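PDB 2OUI: NADP-dependent alcohol dehydrogenase from Entamoeba histolytica, which probably catalyses the reversible, NADP-dependent oxidation of alcohols to aldehydes or ketones, as a zinc-binding member of the medium-chain dehydrogenase family. Local coordinates for residues A[319-333]-A[342-354]. The protein carries 1 engineered substitution. Numbering follows the deposited sequence. Where two conformers were deposited one is given.
Sequences LITHRFEGLEKVEDA and ADLIKPVVRIHYD
The H322 imidazole meets L344 CA at its ring edge, and the F324 ring receives P347 CB in the same way, CE1 to CB 4.1 Å. A third ring, H352, turns its edge to E325 OE1, with ring and carboxylate planes only 14° apart; a water bonded to that oxygen also reaches H352 ND1. H352 NE2 sits over the centre of one face of the R350 guanidinium, 3.6 Å above its plane, and I320 CG2 lies likewise over one face of the R323 guanidinium. These contacts lie along a beta-alpha-beta unit and its flanking loops: strands 320-325 and 346-350 run parallel, their directions 21° apart, and helix 329-339 connects them. Strand 346-350 also pairs antiparallel with strand 27-34, which places the unit at the margin of the GroES-like domain's mixed sheet.

Alternating backbone bonds document the pairing, from T321 N to K346 O (3.0 Å), then V348 N to H322 O, through to G326 N to R350 O (2.8 Å). The register slips by one between the I320–K346 and H322–P347 pairs, a beta bulge, and H322 N is buried there without a partner. One face of the sheet carries H322, F324, P347 and V349. V349 CG1, pointing opposite the backbone N (chi1 177°), reaches G326 O. Its CG2 packs on V330 CG1 (3.9 Å) and A333 CB, so the helix covers this face. R323, V348 and R350 occupy the other face; the R350 guanidinium reaches E356 and L32 O.

In the bulge itself, T321 OG1 is doubly engaged: it shares a hydrogen bond with H322 ND1 in the imidazole plane, and it accepts an almost straight one from I345 N at 3.0 Å.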
loop_
_atom_site.group_PDB
_atom_site.type_symbol
_atom_site.label_atom_id
_atom_site.label_comp_id
_atom_site.label_asym_id
_atom_site.label_seq_id
_atom_site.Cartn_x
_atom_site.Cartn_y
_atom_site.Cartn_z
ATOM N N LEU A 319 -1.202 5.908 -32.160
ATOM C CA LEU A 319 -0.246 4.806 -32.192
ATOM C C LEU A 319 -0.208 4.110 -33.541
ATOM O O LEU A 319 0.746 3.415 -33.852
ATOM C CB LEU A 319 -0.600 3.747 -31.137
ATOM C CG LEU A 319 -0.542 4.168 -29.668
ATOM C CD1 LEU A 319 -1.020 3.029 -28.746
ATOM C CD2 LEU A 319 0.875 4.588 -29.309
ATOM N N ILE A 320 -1.270 4.264 -34.320
ATOM C CA ILE A 320 -1.437 3.472 -35.546
ATOM C C ILE A 320 -0.779 4.177 -36.726
ATOM O O ILE A 320 -1.235 5.244 -37.181
ATOM C CB ILE A 320 -2.923 3.236 -35.847
ATOM C CG1 ILE A 320 -3.606 2.497 -34.686
ATOM C CG2 ILE A 320 -3.099 2.448 -37.176
ATOM C CD1 ILE A 320 -5.131 2.471 -34.799
ATOM N N THR A 321 0.270 3.568 -37.258
ATOM C CA THR A 321 0.999 4.179 -38.374
ATOM C C THR A 321 0.805 3.460 -39.708
ATOM O O THR A 321 1.044 4.034 -40.757
ATOM C CB THR A 321 2.499 4.234 -38.088
ATOM O OG1 THR A 321 2.947 2.935 -37.664
ATOM C CG2 THR A 321 2.781 5.267 -36.983
ATOM N N HIS A 322 0.409 2.197 -39.650
ATOM C CA HIS A 322 0.310 1.350 -40.836
ATOM C C HIS A 322 -0.977 0.555 -40.718
ATOM O O HIS A 322 -1.244 -0.036 -39.671
ATOM C CB HIS A 322 1.472 0.364 -40.880
ATOM C CG HIS A 322 2.805 0.994 -41.126
ATOM N ND1 HIS A 322 3.508 1.659 -40.141
ATOM C CD2 HIS A 322 3.578 1.036 -42.235
ATOM C CE1 HIS A 322 4.650 2.097 -40.643
ATOM N NE2 HIS A 322 4.713 1.738 -41.913
ATOM N N ARG A 323 -1.760 0.525 -41.793
ATOM C CA ARG A 323 -3.034 -0.182 -41.808
ATOM C C ARG A 323 -3.088 -1.176 -42.969
ATOM O O ARG A 323 -2.795 -0.803 -44.115
ATOM C CB ARG A 323 -4.189 0.817 -41.923
ATOM C CG ARG A 323 -4.355 1.719 -40.702
ATOM C CD ARG A 323 -5.404 2.805 -40.940
ATOM N NE ARG A 323 -5.324 3.874 -39.935
ATOM C CZ ARG A 323 -6.028 3.898 -38.806
ATOM N NH1 ARG A 323 -6.877 2.906 -38.512
ATOM N NH2 ARG A 323 -5.881 4.910 -37.956
ATOM N N PHE A 324 -3.462 -2.425 -42.677
ATOM C CA PHE A 324 -3.545 -3.510 -43.678
ATOM C C PHE A 324 -4.963 -4.098 -43.667
ATOM O O PHE A 324 -5.695 -3.956 -42.688
ATOM C CB PHE A 324 -2.575 -4.656 -43.296
ATOM C CG PHE A 324 -1.115 -4.291 -43.371
ATOM C CD1 PHE A 324 -0.433 -3.895 -42.233
ATOM C CD2 PHE A 324 -0.418 -4.398 -44.567
ATOM C CE1 PHE A 324 0.936 -3.548 -42.284
ATOM C CE2 PHE A 324 0.942 -4.066 -44.645
ATOM C CZ PHE A 324 1.618 -3.642 -43.500
ATOM N N GLU A 325 -5.337 -4.790 -44.734
ATOM C CA GLU A 325 -6.591 -5.523 -44.740
ATOM C C GLU A 325 -6.289 -6.965 -45.085
ATOM O O GLU A 325 -5.556 -7.230 -46.041
ATOM C CB GLU A 325 -7.544 -4.983 -45.807
ATOM C CG GLU A 325 -7.891 -3.511 -45.675
ATOM C CD GLU A 325 -8.980 -3.254 -44.646
ATOM O OE1 GLU A 325 -9.918 -4.085 -44.548
ATOM O OE2 GLU A 325 -8.902 -2.218 -43.943
ATOM N N GLY A 326 -6.881 -7.887 -44.332
ATOM C CA GLY A 326 -6.795 -9.306 -44.667
ATOM C C GLY A 326 -5.864 -10.048 -43.742
ATOM O O GLY A 326 -4.770 -9.554 -43.407
ATOM N N LEU A 327 -6.291 -11.244 -43.340
ATOM C CA LEU A 327 -5.531 -12.051 -42.394
ATOM C C LEU A 327 -4.082 -12.298 -42.837
ATOM O O LEU A 327 -3.178 -12.277 -42.008
ATOM C CB LEU A 327 -6.237 -13.377 -42.116
ATOM C CG LEU A 327 -5.576 -14.294 -41.070
ATOM C CD1 LEU A 327 -5.423 -13.649 -39.702
ATOM C CD2 LEU A 327 -6.360 -15.628 -40.933
ATOM N N GLU A 328 -3.865 -12.497 -44.137
ATOM C CA GLU A 328 -2.532 -12.776 -44.663
ATOM C C GLU A 328 -1.575 -11.643 -44.325
ATOM O O GLU A 328 -0.376 -11.877 -44.148
ATOM C CB GLU A 328 -2.539 -12.972 -46.179
ATOM C CG GLU A 328 -3.898 -13.291 -46.768
ATOM C CD GLU A 328 -4.721 -12.041 -47.022
ATOM O OE1 GLU A 328 -5.888 -12.000 -46.557
ATOM O OE2 GLU A 328 -4.190 -11.107 -47.675
ATOM N N LYS A 329 -2.096 -10.422 -44.197
ATOM C CA LYS A 329 -1.213 -9.270 -43.948
ATOM C C LYS A 329 -0.584 -9.204 -42.558
ATOM O O LYS A 329 0.293 -8.366 -42.346
ATOM C CB LYS A 329 -1.903 -7.937 -44.272
ATOM C CG LYS A 329 -2.402 -7.807 -45.694
ATOM C CD LYS A 329 -1.307 -7.931 -46.717
ATOM C CE LYS A 329 -1.909 -7.954 -48.117
ATOM N NZ LYS A 329 -0.860 -8.094 -49.151
ATOM N N VAL A 330 -0.981 -10.076 -41.625
ATOM C CA VAL A 330 -0.299 -10.120 -40.314
ATOM C C VAL A 330 1.173 -10.472 -40.483
ATOM O O VAL A 330 2.011 -10.040 -39.683
ATOM C CB VAL A 330 -0.968 -11.026 -39.226
ATOM C CG1 VAL A 330 -2.371 -10.550 -38.923
ATOM C CG2 VAL A 330 -0.961 -12.498 -39.606
ATOM N N GLU A 331 1.494 -11.243 -41.523
ATOM C CA GLU A 331 2.898 -11.553 -41.770
ATOM C C GLU A 331 3.686 -10.296 -42.131
ATOM O O GLU A 331 4.750 -10.025 -41.539
ATOM C CB GLU A 331 3.047 -12.621 -42.837
ATOM C CG GLU A 331 4.486 -13.048 -43.030
ATOM C CD GLU A 331 4.597 -14.303 -43.870
ATOM O OE1 GLU A 331 3.711 -14.533 -44.724
ATOM O OE2 GLU A 331 5.572 -15.052 -43.674
ATOM N N ASP A 332 3.150 -9.515 -43.063
ATOM C CA ASP A 332 3.726 -8.210 -43.418
ATOM C C ASP A 332 3.859 -7.312 -42.197
ATOM O O ASP A 332 4.918 -6.697 -41.981
ATOM C CB ASP A 332 2.863 -7.514 -44.469
ATOM C CG ASP A 332 2.605 -8.378 -45.681
ATOM O OD1 ASP A 332 1.987 -9.463 -45.553
ATOM O OD2 ASP A 332 3.007 -7.952 -46.779
ATOM N N ALA A 333 2.797 -7.252 -41.388
ATOM C CA ALA A 333 2.781 -6.409 -40.213
ATOM C C ALA A 333 3.844 -6.855 -39.209
ATOM O O ALA A 333 4.537 -6.020 -38.618
ATOM C CB ALA A 333 1.415 -6.407 -39.566
ATOM N N ALA A 342 11.506 4.109 -39.949
ATOM C CA ALA A 342 11.368 5.363 -39.180
ATOM C C ALA A 342 9.900 5.754 -38.933
ATOM O O ALA A 342 9.556 6.364 -37.917
ATOM C CB ALA A 342 12.102 6.501 -39.913
ATOM N N ASP A 343 9.085 5.386 -39.910
ATOM C CA ASP A 343 7.653 5.572 -40.035
ATOM C C ASP A 343 6.809 4.875 -38.946
ATOM O O ASP A 343 5.643 5.224 -38.742
ATOM C CB ASP A 343 7.297 4.919 -41.392
ATOM C CG ASP A 343 6.086 5.540 -42.069
ATOM O OD1 ASP A 343 5.066 5.819 -41.390
ATOM O OD2 ASP A 343 6.146 5.723 -43.308
ATOM N N LEU A 344 7.404 3.901 -38.256
ATOM C CA LEU A 344 6.646 2.906 -37.499
ATOM C C LEU A 344 6.411 3.270 -36.041
ATOM O O LEU A 344 7.322 3.711 -35.348
ATOM C CB LEU A 344 7.353 1.539 -37.564
ATOM C CG LEU A 344 6.766 0.389 -36.714
ATOM C CD1 LEU A 344 5.557 -0.167 -37.409
ATOM C CD2 LEU A 344 7.769 -0.721 -36.482
ATOM N N ILE A 345 5.164 3.079 -35.603
ATOM C CA ILE A 345 4.845 2.899 -34.185
ATOM C C ILE A 345 4.130 1.539 -34.094
ATOM O O ILE A 345 4.716 0.560 -33.652
ATOM C CB ILE A 345 3.988 4.065 -33.595
ATOM C CG1 ILE A 345 4.755 5.397 -33.733
ATOM C CG2 ILE A 345 3.603 3.754 -32.125
ATOM C CD1 ILE A 345 3.964 6.637 -33.322
ATOM N N LYS A 346 2.899 1.451 -34.597
ATOM C CA LYS A 346 2.153 0.198 -34.481
ATOM C C LYS A 346 1.307 -0.041 -35.742
ATOM O O LYS A 346 0.576 0.844 -36.157
ATOM C CB LYS A 346 1.274 0.294 -33.228
ATOM C CG LYS A 346 0.730 -0.988 -32.713
ATOM C CD LYS A 346 1.764 -1.811 -31.984
ATOM C CE LYS A 346 1.050 -3.027 -31.432
ATOM N NZ LYS A 346 1.960 -3.942 -30.689
ATOM N N PRO A 347 1.456 -1.211 -36.391
ATOM C CA PRO A 347 0.549 -1.575 -37.476
ATOM C C PRO A 347 -0.705 -2.264 -36.947
ATOM O O PRO A 347 -0.703 -2.850 -35.852
ATOM C CB PRO A 347 1.359 -2.577 -38.305
ATOM C CG PRO A 347 2.692 -2.763 -37.575
ATOM C CD PRO A 347 2.479 -2.252 -36.174
ATOM N N VAL A 348 -1.781 -2.159 -37.710
ATOM C CA VAL A 348 -2.997 -2.906 -37.415
ATOM C C VAL A 348 -3.518 -3.548 -38.683
ATOM O O VAL A 348 -3.370 -3.013 -39.783
ATOM C CB VAL A 348 -4.134 -2.065 -36.775
ATOM C CG1 VAL A 348 -3.810 -1.730 -35.353
ATOM C CG2 VAL A 348 -4.437 -0.810 -37.583
ATOM N N VAL A 349 -4.107 -4.723 -38.520
ATOM C CA VAL A 349 -4.673 -5.450 -39.635
ATOM C C VAL A 349 -6.159 -5.610 -39.358
ATOM O O VAL A 349 -6.531 -6.063 -38.298
ATOM C CB VAL A 349 -4.043 -6.853 -39.742
ATOM C CG1 VAL A 349 -4.682 -7.656 -40.881
ATOM C CG2 VAL A 349 -2.527 -6.744 -39.959
ATOM N N ARG A 350 -6.993 -5.264 -40.334
ATOM C CA ARG A 350 -8.433 -5.416 -40.216
ATOM C C ARG A 350 -8.857 -6.623 -41.050
ATOM O O ARG A 350 -8.381 -6.811 -42.173
ATOM C CB ARG A 350 -9.135 -4.129 -40.672
ATOM C CG ARG A 350 -10.633 -4.021 -40.342
ATOM C CD ARG A 350 -10.970 -3.850 -38.819
ATOM N NE ARG A 350 -12.387 -3.492 -38.648
ATOM C CZ ARG A 350 -13.412 -4.341 -38.766
ATOM N NH1 ARG A 350 -13.222 -5.637 -39.029
ATOM N NH2 ARG A 350 -14.652 -3.890 -38.621
ATOM N N ILE A 351 -9.726 -7.457 -40.476
ATOM C CA ILE A 351 -10.241 -8.651 -41.146
ATOM C C ILE A 351 -11.772 -8.575 -41.178
ATOM O O ILE A 351 -12.408 -8.305 -40.162
ATOM C CB ILE A 351 -9.824 -9.968 -40.427
ATOM C CG1 ILE A 351 -8.299 -10.100 -40.287
ATOM C CG2 ILE A 351 -10.358 -11.187 -41.182
ATOM C CD1 ILE A 351 -7.751 -9.512 -39.014
ATOM N N HIS A 352 -12.343 -8.810 -42.349
ATOM C CA HIS A 352 -13.797 -8.752 -42.548
ATOM C C HIS A 352 -14.420 -10.104 -42.887
ATOM O O HIS A 352 -13.755 -10.994 -43.438
ATOM C CB HIS A 352 -14.157 -7.748 -43.648
ATOM C CG HIS A 352 -13.913 -6.324 -43.260
ATOM N ND1 HIS A 352 -12.936 -5.551 -43.851
ATOM C CD2 HIS A 352 -14.501 -5.537 -42.329
ATOM C CE1 HIS A 352 -12.945 -4.345 -43.313
ATOM N NE2 HIS A 352 -13.885 -4.310 -42.387
ATOM N N TYR A 353 -15.705 -10.245 -42.556
ATOM C CA TYR A 353 -16.461 -11.449 -42.851
ATOM C C TYR A 353 -17.827 -11.048 -43.414
ATOM O O TYR A 353 -18.357 -10.003 -43.036
ATOM C CB TYR A 353 -16.651 -12.267 -41.575
ATOM C CG TYR A 353 -15.351 -12.586 -40.858
ATOM C CD1 TYR A 353 -14.863 -11.746 -39.877
ATOM C CD2 TYR A 353 -14.613 -13.729 -41.190
ATOM C CE1 TYR A 353 -13.676 -12.027 -39.227
ATOM C CE2 TYR A 353 -13.415 -14.035 -40.524
ATOM C CZ TYR A 353 -12.961 -13.179 -39.561
ATOM O OH TYR A 353 -11.777 -13.466 -38.925
ATOM N N ASP A 354 -18.381 -11.866 -44.309
ATOM C CA ASP A 354 -19.732 -11.639 -44.873
ATOM C C ASP A 354 -20.845 -11.502 -43.835
ATOM O O ASP A 354 -21.807 -10.759 -44.042
ATOM C CB ASP A 354 -20.102 -12.768 -45.831
ATOM C CG ASP A 354 -19.313 -12.714 -47.113
ATOM O OD1 ASP A 354 -19.291 -13.741 -47.829
ATOM O OD2 ASP A 354 -18.718 -11.647 -47.412
HETATM O O HOH W 1 2.125 7.019 -40.830
HETATM O O HOH W 2 -10.508 -6.821 -45.628
#